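Local coordinates for 23S rRNA (guanine(2535)-N(1))-methyltransferase (Streptomyces viridochromogenes, PDB 1O9G), which methylates N1 of guanine-2535 in 23S ribosomal RNA, using S-adenosyl-L-methionine as methyl donor, and thereby confers resistance to the antibiotic avilamycin, at residues E185-G190 against V212-R217; V33-E38 against L230-R235; L100-L105 against E136-E141. The protein carries 3 engineered substitutions. All coordinates share one frame; numbering follows the deposited sequence.

The first contact to open is interaction 2, at helix 33-45, just ahead of the first sheet strand, whose partner, residues 230-235, comes near the end of the chain. The long excursion between them contains both other contacts, neither crossing the other. Interaction 3 comes first, joining the start of helix 102-119 to the end of helix 122-140 and so closing a helical hairpin. Interaction 1 follows, holding the loop before helix 190-203 to the end of strand 209-214. The chain then reaches the last two sheet strands, where interaction 2 closes. Interactions 1 and 2 touch; interactions 1 and 3 lie about 34 Å apart, centre to centre, on opposite sides of the chain's centre.

Interaction 1 (E185-G190 against V212-R217); sequences EGQVPG and VTDRSR. Engineered in segment 185-190: Gly190 (natural residue Arg). Unlike the reference sequence in segment 185-190: Glu185 (reference Lys), Gln187 (reference Arg), Val188 (reference Cys).
The carboxylate of Asp214 meets two aliphatic groups of the facing loop: Gln187 CB covers one face near OD2, 3.6 Å from it, while Val188 CG2 comes at the same Asp214 OD2 obliquely from the opposite side of the plane, beyond the edge, at 3.7 Å. The edges are polar. At one end Val188 N donates to the syn lone pair of Asp214 OD2 over 3.0 Å, in a fairly straight bond of 159°. At the other, Asp214 OD1 takes a weak, bent bond from Arg215 N and has a long, weak ion-pair partner in Arg181. A second flat group, the amide of Gln187, stands steeply turned against the carboxylate. Whichever way round its ends are, its plane lays one face over Ser216 CB, 3.4 Å from Gln187 CD. The Ser216 hydroxyl is engaged instead with Ser236. A water above the carboxylate plane, on the Gln187 side, lies within bonding distance of Asp214 OD2 (2.8 Å) and Val188 O (2.7 Å) and can donate to either.

The setting is a Rossmann-like methyltransferase fold, in which functional loops gather at the C-terminal ends of the parallel strands. Asp214 is the last residue of strand 209-214, and Val188 belongs to the loop between strand 171-175 and helix 190-203. Because one carboxylate oxygen meets the N-H of Val188 directly and probably its C=O through water, the grip falls on main-chain atoms, which should help to fix the path of the loop just before Pro189, the N-cap residue of helix 190-203.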
loop_
_atom_site.group_PDB
_atom_site.type_symbol
_atom_site.label_atom_id
_atom_site.label_comp_id
_atom_site.label_asym_id
_atom_site.label_seq_id
_atom_site.Cartn_x
_atom_site.Cartn_y
_atom_site.Cartn_z
ATOM N N GLU A 185 13.426 16.700 -2.974
ATOM C CA GLU A 185 13.216 16.587 -4.422
ATOM C C GLU A 185 13.631 15.186 -4.885
ATOM O O GLU A 185 13.076 14.651 -5.848
ATOM C CB GLU A 185 14.022 17.614 -5.256
ATOM C CG GLU A 185 14.279 19.042 -4.747
ATOM C CD GLU A 185 13.443 19.500 -3.566
ATOM O OE1 GLU A 185 13.846 19.213 -2.415
ATOM O OE2 GLU A 185 12.419 20.186 -3.791
ATOM N N GLY A 186 14.612 14.608 -4.191
ATOM C CA GLY A 186 15.331 13.446 -4.681
ATOM C C GLY A 186 14.733 12.088 -4.358
ATOM O O GLY A 186 13.526 11.867 -4.510
ATOM N N GLN A 187 15.608 11.176 -3.931
ATOM C CA GLN A 187 15.266 9.762 -3.755
ATOM C C GLN A 187 16.056 9.143 -2.602
ATOM O O GLN A 187 17.097 9.672 -2.184
ATOM C CB GLN A 187 15.545 8.984 -5.053
ATOM C CG GLN A 187 17.010 8.522 -5.232
ATOM C CD GLN A 187 17.258 7.805 -6.559
ATOM O OE1 GLN A 187 17.130 6.577 -6.645
ATOM N NE2 GLN A 187 17.613 8.569 -7.590
ATOM N N VAL A 188 15.567 8.009 -2.102
ATOM C CA VAL A 188 16.289 7.268 -1.075
ATOM C C VAL A 188 17.573 6.687 -1.679
ATOM O O VAL A 188 17.520 6.005 -2.708
ATOM C CB VAL A 188 15.434 6.145 -0.458
ATOM C CG1 VAL A 188 16.179 5.486 0.691
ATOM C CG2 VAL A 188 14.101 6.699 0.037
ATOM N N PRO A 189 18.722 6.967 -1.062
ATOM C CA PRO A 189 19.993 6.422 -1.551
ATOM C C PRO A 189 20.181 4.926 -1.258
ATOM O O PRO A 189 19.377 4.292 -0.581
ATOM C CB PRO A 189 21.053 7.274 -0.833
ATOM C CG PRO A 189 20.375 7.859 0.360
ATOM C CD PRO A 189 18.903 7.833 0.118
ATOM N N GLY A 190 21.279 4.381 -1.764
ATOM C CA GLY A 190 21.501 2.957 -1.774
ATOM C C GLY A 190 21.569 2.301 -0.418
ATOM O O GLY A 190 20.976 1.260 -0.236
ATOM N N VAL A 212 9.114 -1.909 -3.891
ATOM C CA VAL A 212 9.282 -0.533 -3.436
ATOM C C VAL A 212 9.229 0.430 -4.611
ATOM O O VAL A 212 9.691 0.127 -5.705
ATOM C CB VAL A 212 10.584 -0.375 -2.639
ATOM C CG1 VAL A 212 10.618 -1.337 -1.461
ATOM C CG2 VAL A 212 11.783 -0.624 -3.482
ATOM N N THR A 213 8.673 1.600 -4.365
ATOM C CA THR A 213 8.547 2.638 -5.372
ATOM C C THR A 213 9.017 3.983 -4.809
ATOM O O THR A 213 8.984 4.223 -3.599
ATOM C CB THR A 213 7.101 2.654 -5.931
ATOM O OG1 THR A 213 6.966 3.669 -6.919
ATOM C CG2 THR A 213 6.067 2.960 -4.863
ATOM N N ASP A 214 9.502 4.839 -5.699
ATOM C CA ASP A 214 10.144 6.118 -5.346
ATOM C C ASP A 214 9.988 7.062 -6.529
ATOM O O ASP A 214 9.695 6.633 -7.639
ATOM C CB ASP A 214 11.638 5.870 -5.095
ATOM C CG ASP A 214 12.292 6.864 -4.137
ATOM O OD1 ASP A 214 11.787 7.992 -3.913
ATOM O OD2 ASP A 214 13.369 6.584 -3.570
ATOM N N ARG A 215 10.207 8.345 -6.279
ATOM C CA ARG A 215 10.369 9.326 -7.334
ATOM C C ARG A 215 11.816 9.251 -7.793
ATOM O O ARG A 215 12.692 9.962 -7.288
ATOM C CB ARG A 215 10.041 10.721 -6.812
ATOM C CG ARG A 215 9.969 11.790 -7.883
ATOM C CD ARG A 215 8.596 11.906 -8.527
ATOM N NE ARG A 215 7.539 12.234 -7.564
ATOM C CZ ARG A 215 6.250 11.915 -7.704
ATOM N NH1 ARG A 215 5.822 11.245 -8.775
ATOM N NH2 ARG A 215 5.373 12.277 -6.769
ATOM N N SER A 216 12.073 8.353 -8.730
ATOM C CA SER A 216 13.401 8.235 -9.310
ATOM C C SER A 216 13.361 7.503 -10.636
ATOM O O SER A 216 12.321 7.030 -11.068
ATOM C CB SER A 216 14.344 7.525 -8.360
ATOM O OG SER A 216 14.112 6.148 -8.412
ATOM N N ARG A 217 14.509 7.451 -11.298
ATOM C CA ARG A 217 14.609 6.776 -12.584
ATOM C C ARG A 217 14.885 5.289 -12.373
ATOM O O ARG A 217 14.486 4.463 -13.193
ATOM C CB ARG A 217 15.701 7.420 -13.453
ATOM C CG ARG A 217 15.655 8.958 -13.555
ATOM C CD ARG A 217 14.262 9.605 -13.535
ATOM N NE ARG A 217 13.588 9.537 -14.837
ATOM C CZ ARG A 217 12.297 9.242 -15.027
ATOM N NH1 ARG A 217 11.491 8.963 -14.005
ATOM N NH2 ARG A 217 11.804 9.224 -16.260
HETATM O O HOH W 1 15.678 5.227 -4.477
#

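Interaction 2 (V33-E38 against L230-R235); sequences VRLATE and LKIGTR
The beta hairpin formed by strands 228-232 and 235-241, at the antiparallel margin of the sheet, is packed against helix 33-45. Its tip is a type II' turn from Ile232 to Arg235, with Gly233 supplying the positive phi, and it is closed by paired backbone bonds between those two end residues. The helix runs almost antiparallel to strand 230-232, at 170°, with the axes 11.0 Å apart.

Leu35 reaches into that gap and makes most of the contacts. With CG anti to the backbone N (chi1 -178°), it splits its two methyls between partners. CD1 of Leu35 sits 4.1 Å from Leu230 CD1 and 4.0 Å from Ile232 CG1, the Leu35 and Ile232 side chains passing alongside each other and pointing opposite ways. The other branch, Leu35 CD2, rests on the aliphatic stem of Arg235, 3.8 Å from its CD. One helical turn on, Glu38 offers only its methylene: CG lies 4.1 Å from Leu230 CD2.

Helix and hairpin are therefore joined purely by apolar surface, while the carboxylate of the buried Glu38 is met by Arg42 of its own helix and by the backbone N-H groups of Arg5, His6 and Ala7 in the N-terminal segment, which probably offset its charge.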
loop_
_atom_site.group_PDB
_atom_site.type_symbol
_atom_site.label_atom_id
_atom_site.label_comp_id
_atom_site.label_asym_id
_atom_site.label_seq_id
_atom_site.Cartn_x
_atom_site.Cartn_y
_atom_site.Cartn_z
ATOM N N VAL A 33 -3.907 5.284 -8.536
ATOM C CA VAL A 33 -4.542 3.980 -8.457
ATOM C C VAL A 33 -4.048 3.048 -9.557
ATOM O O VAL A 33 -3.760 1.885 -9.308
ATOM C CB VAL A 33 -6.068 4.109 -8.505
ATOM C CG1 VAL A 33 -6.723 2.749 -8.544
ATOM C CG2 VAL A 33 -6.560 4.923 -7.274
ATOM N N ARG A 34 -3.940 3.553 -10.778
ATOM C CA ARG A 34 -3.540 2.677 -11.869
ATOM C C ARG A 34 -2.150 2.078 -11.648
ATOM O O ARG A 34 -1.913 0.899 -11.921
ATOM C CB ARG A 34 -3.591 3.427 -13.193
ATOM C CG ARG A 34 -3.334 2.560 -14.386
ATOM C CD ARG A 34 -3.410 3.287 -15.689
ATOM N NE ARG A 34 -3.518 2.349 -16.797
ATOM C CZ ARG A 34 -3.465 2.706 -18.075
ATOM N NH1 ARG A 34 -3.303 3.982 -18.412
ATOM N NH2 ARG A 34 -3.573 1.790 -19.027
ATOM N N LEU A 35 -1.230 2.887 -11.169
ATOM C CA LEU A 35 0.114 2.423 -10.906
ATOM C C LEU A 35 0.103 1.468 -9.717
ATOM O O LEU A 35 0.844 0.482 -9.692
ATOM C CB LEU A 35 1.062 3.602 -10.677
ATOM C CG LEU A 35 2.515 3.256 -10.443
ATOM C CD1 LEU A 35 3.062 2.386 -11.574
ATOM C CD2 LEU A 35 3.350 4.510 -10.305
ATOM N N ALA A 36 -0.709 1.761 -8.715
ATOM C CA ALA A 36 -0.797 0.857 -7.551
ATOM C C ALA A 36 -1.203 -0.548 -7.968
ATOM O O ALA A 36 -0.572 -1.540 -7.570
ATOM C CB ALA A 36 -1.764 1.389 -6.526
ATOM N N THR A 37 -2.232 -0.639 -8.786
ATOM C CA THR A 37 -2.743 -1.948 -9.186
ATOM C C THR A 37 -1.757 -2.641 -10.149
ATOM O O THR A 37 -1.601 -3.845 -10.093
ATOM C CB THR A 37 -4.158 -1.845 -9.725
ATOM O OG1 THR A 37 -4.644 -3.166 -9.982
ATOM C CG2 THR A 37 -4.234 -1.129 -11.021
ATOM N N GLU A 38 -1.044 -1.876 -10.970
ATOM C CA GLU A 38 -0.026 -2.432 -11.860
ATOM C C GLU A 38 1.097 -3.080 -11.050
ATOM O O GLU A 38 1.492 -4.202 -11.316
ATOM C CB GLU A 38 0.536 -1.349 -12.790
ATOM C CG GLU A 38 1.651 -1.814 -13.721
ATOM C CD GLU A 38 1.199 -2.732 -14.846
ATOM O OE1 GLU A 38 -0.003 -2.788 -15.155
ATOM O OE2 GLU A 38 2.068 -3.395 -15.455
ATOM N N LEU A 230 10.083 -1.227 -13.124
ATOM C CA LEU A 230 9.276 -0.418 -14.017
ATOM C C LEU A 230 9.498 1.081 -13.805
ATOM O O LEU A 230 9.965 1.515 -12.750
ATOM C CB LEU A 230 7.793 -0.821 -13.966
ATOM C CG LEU A 230 6.949 -0.401 -12.769
ATOM C CD1 LEU A 230 6.804 1.113 -12.630
ATOM C CD2 LEU A 230 5.552 -1.007 -12.870
ATOM N N LYS A 231 9.199 1.844 -14.853
ATOM C CA LYS A 231 9.243 3.304 -14.859
ATOM C C LYS A 231 7.955 3.801 -15.489
ATOM O O LYS A 231 7.673 3.476 -16.650
ATOM C CB LYS A 231 10.417 3.789 -15.708
ATOM C CG LYS A 231 11.779 3.362 -15.185
ATOM C CD LYS A 231 12.872 3.601 -16.232
ATOM C CE LYS A 231 13.189 5.094 -16.379
ATOM N NZ LYS A 231 13.939 5.417 -17.630
ATOM N N ILE A 232 7.148 4.533 -14.725
ATOM C CA ILE A 232 5.931 5.145 -15.237
ATOM C C ILE A 232 5.900 6.576 -14.746
ATOM O O ILE A 232 5.948 6.819 -13.549
ATOM C CB ILE A 232 4.680 4.386 -14.730
ATOM C CG1 ILE A 232 4.719 2.908 -15.163
ATOM C CG2 ILE A 232 3.398 5.069 -15.197
ATOM C CD1 ILE A 232 4.439 2.672 -16.611
ATOM N N GLY A 233 5.825 7.519 -15.676
ATOM C CA GLY A 233 5.878 8.930 -15.340
ATOM C C GLY A 233 7.180 9.271 -14.624
ATOM O O GLY A 233 8.294 8.833 -15.052
ATOM N N THR A 234 7.036 9.999 -13.503
ATOM C CA THR A 234 8.180 10.389 -12.677
ATOM C C THR A 234 8.549 9.332 -11.608
ATOM O O THR A 234 9.439 9.564 -10.789
ATOM C CB THR A 234 7.892 11.751 -11.995
ATOM O OG1 THR A 234 7.081 12.573 -12.847
ATOM C CG2 THR A 234 9.164 12.570 -11.830
ATOM N N ARG A 235 7.878 8.181 -11.623
ATOM C CA ARG A 235 8.069 7.159 -10.595
ATOM C C ARG A 235 8.717 5.882 -11.158
ATOM O O ARG A 235 8.511 5.535 -12.302
ATOM C CB ARG A 235 6.726 6.786 -9.979
ATOM C CG ARG A 235 6.220 7.730 -8.874
ATOM C CD ARG A 235 5.033 7.143 -8.114
ATOM N NE ARG A 235 4.422 8.054 -7.133
ATOM C CZ ARG A 235 3.594 9.031 -7.449
ATOM N NH1 ARG A 235 3.069 9.805 -6.501
ATOM N NH2 ARG A 235 3.280 9.259 -8.723
#

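Interaction 3 (L100-L105 against E136-E141); sequences LSPAGL and ERLTAE
Leu138 meets the start of the neighbouring helix with its two methyls. Its CB points toward residues 100-105, and CG, anti to the backbone N (chi1 176°), carries the branch farther across, so that CB and CG serve as a spacer. CD1 makes the lighter touch, 4.0 Å from Leu100 O. CD2 goes deepest: it sits squarely over the face of the peptide group joining Ser101 to Pro102, 3.5 Å from Ser101 C, and also lies 3.5 Å from Leu100 O.

That peptide leads into helix 102-119, whose N-cap is Ser101; the serine OG accepts from Gly104 N over 3.1 Å at 161°. Helices 102-119 and 122-140 form an antiparallel helical hairpin; with helix 87-98 before them, they make up the chain connection between strands 77-84 and 147-151, and here the beginning of the first meets the end of the second. The same Leu138 CD2 continues onto the helix itself, touching Pro102 CD at 3.7 Å, with the two side chains at about a right angle, and Leu105 CD1 at 3.8 Å. On its flank Leu71 of helix 64-72 joins the packing. Farther out, Pro102 CG lies 3.8 Å from Thr139 OG1, a hydroxyl hydrogen-bonded to Arg135 O within its own helix.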
loop_
_atom_site.group_PDB
_atom_site.type_symbol
_atom_site.label_atom_id
_atom_site.label_comp_id
_atom_site.label_asym_id
_atom_site.label_seq_id
_atom_site.Cartn_x
_atom_site.Cartn_y
_atom_site.Cartn_z
ATOM N N LEU A 100 -11.933 -0.681 5.362
ATOM C CA LEU A 100 -11.816 -2.058 4.887
ATOM C C LEU A 100 -12.897 -2.959 5.455
ATOM O O LEU A 100 -12.853 -4.161 5.220
ATOM C CB LEU A 100 -10.432 -2.615 5.176
ATOM C CG LEU A 100 -9.328 -1.895 4.429
ATOM C CD1 LEU A 100 -8.014 -2.442 4.840
ATOM C CD2 LEU A 100 -9.498 -1.997 2.903
ATOM N N SER A 101 -13.842 -2.407 6.194
ATOM C CA SER A 101 -15.026 -3.179 6.573
ATOM C C SER A 101 -16.290 -2.513 6.070
ATOM O O SER A 101 -16.337 -1.295 5.907
ATOM C CB SER A 101 -15.116 -3.387 8.071
ATOM O OG SER A 101 -15.613 -2.229 8.692
ATOM N N PRO A 102 -17.332 -3.286 5.805
ATOM C CA PRO A 102 -18.618 -2.647 5.483
ATOM C C PRO A 102 -19.071 -1.619 6.520
ATOM O O PRO A 102 -19.543 -0.547 6.093
ATOM C CB PRO A 102 -19.574 -3.824 5.364
ATOM C CG PRO A 102 -18.688 -4.965 4.927
ATOM C CD PRO A 102 -17.406 -4.752 5.696
ATOM N N ALA A 103 -18.859 -1.857 7.806
ATOM C CA ALA A 103 -19.289 -0.906 8.840
ATOM C C ALA A 103 -18.537 0.411 8.698
ATOM O O ALA A 103 -19.113 1.461 8.862
ATOM C CB ALA A 103 -19.104 -1.458 10.252
ATOM N N GLY A 104 -17.251 0.363 8.393
ATOM C CA GLY A 104 -16.481 1.580 8.203
ATOM C C GLY A 104 -16.927 2.397 7.012
ATOM O O GLY A 104 -16.977 3.652 7.033
ATOM N N LEU A 105 -17.273 1.698 5.942
ATOM C CA LEU A 105 -17.780 2.356 4.744
ATOM C C LEU A 105 -19.160 2.938 4.997
ATOM O O LEU A 105 -19.454 4.019 4.515
ATOM C CB LEU A 105 -17.774 1.411 3.543
ATOM C CG LEU A 105 -16.374 1.236 2.968
ATOM C CD1 LEU A 105 -16.284 -0.015 2.115
ATOM C CD2 LEU A 105 -15.941 2.461 2.188
ATOM N N GLU A 136 -20.671 -2.147 -1.427
ATOM C CA GLU A 136 -21.311 -3.223 -2.163
ATOM C C GLU A 136 -20.273 -4.163 -2.795
ATOM O O GLU A 136 -20.435 -5.382 -2.727
ATOM C CB GLU A 136 -22.303 -2.681 -3.203
ATOM C CG GLU A 136 -23.470 -1.934 -2.560
ATOM C CD GLU A 136 -24.332 -1.163 -3.543
ATOM O OE1 GLU A 136 -23.893 -0.925 -4.696
ATOM O OE2 GLU A 136 -25.458 -0.793 -3.141
ATOM N N ARG A 137 -19.216 -3.617 -3.380
ATOM C CA ARG A 137 -18.131 -4.427 -3.922
ATOM C C ARG A 137 -17.392 -5.196 -2.814
ATOM O O ARG A 137 -17.160 -6.394 -2.968
ATOM C CB ARG A 137 -17.155 -3.587 -4.778
ATOM C CG ARG A 137 -17.733 -3.184 -6.115
ATOM C CD ARG A 137 -16.756 -2.590 -7.134
ATOM N NE ARG A 137 -16.267 -1.245 -6.808
ATOM C CZ ARG A 137 -16.886 -0.099 -7.115
ATOM N NH1 ARG A 137 -18.064 -0.094 -7.739
ATOM N NH2 ARG A 137 -16.323 1.066 -6.802
ATOM N N LEU A 138 -17.115 -4.545 -1.697
ATOM C CA LEU A 138 -16.405 -5.179 -0.607
ATOM C C LEU A 138 -17.194 -6.378 -0.077
ATOM O O LEU A 138 -16.645 -7.459 0.138
ATOM C CB LEU A 138 -16.098 -4.182 0.515
ATOM C CG LEU A 138 -15.434 -4.694 1.804
ATOM C CD1 LEU A 138 -14.036 -5.186 1.485
ATOM C CD2 LEU A 138 -15.379 -3.621 2.839
ATOM N N THR A 139 -18.485 -6.191 0.131
ATOM C CA THR A 139 -19.376 -7.221 0.631
ATOM C C THR A 139 -19.382 -8.428 -0.311
ATOM O O THR A 139 -19.292 -9.568 0.146
ATOM C CB THR A 139 -20.786 -6.613 0.772
ATOM O OG1 THR A 139 -20.743 -5.591 1.780
ATOM C CG2 THR A 139 -21.805 -7.626 1.251
ATOM N N ALA A 140 -19.491 -8.183 -1.615
ATOM C CA ALA A 140 -19.558 -9.256 -2.599
ATOM C C ALA A 140 -18.212 -9.963 -2.838
ATOM O O ALA A 140 -18.192 -11.114 -3.210
ATOM C CB ALA A 140 -20.147 -8.751 -3.911
ATOM N N GLU A 141 -17.113 -9.276 -2.583
ATOM C CA GLU A 141 -15.772 -9.768 -2.925
ATOM C C GLU A 141 -15.030 -10.405 -1.747
ATOM O O GLU A 141 -13.858 -10.762 -1.880
ATOM C CB GLU A 141 -14.955 -8.629 -3.578
ATOM C CG GLU A 141 -15.522 -8.227 -4.932
ATOM C CD GLU A 141 -14.985 -6.929 -5.529
ATOM O OE1 GLU A 141 -13.993 -6.378 -5.022
ATOM O OE2 GLU A 141 -15.618 -6.470 -6.511
#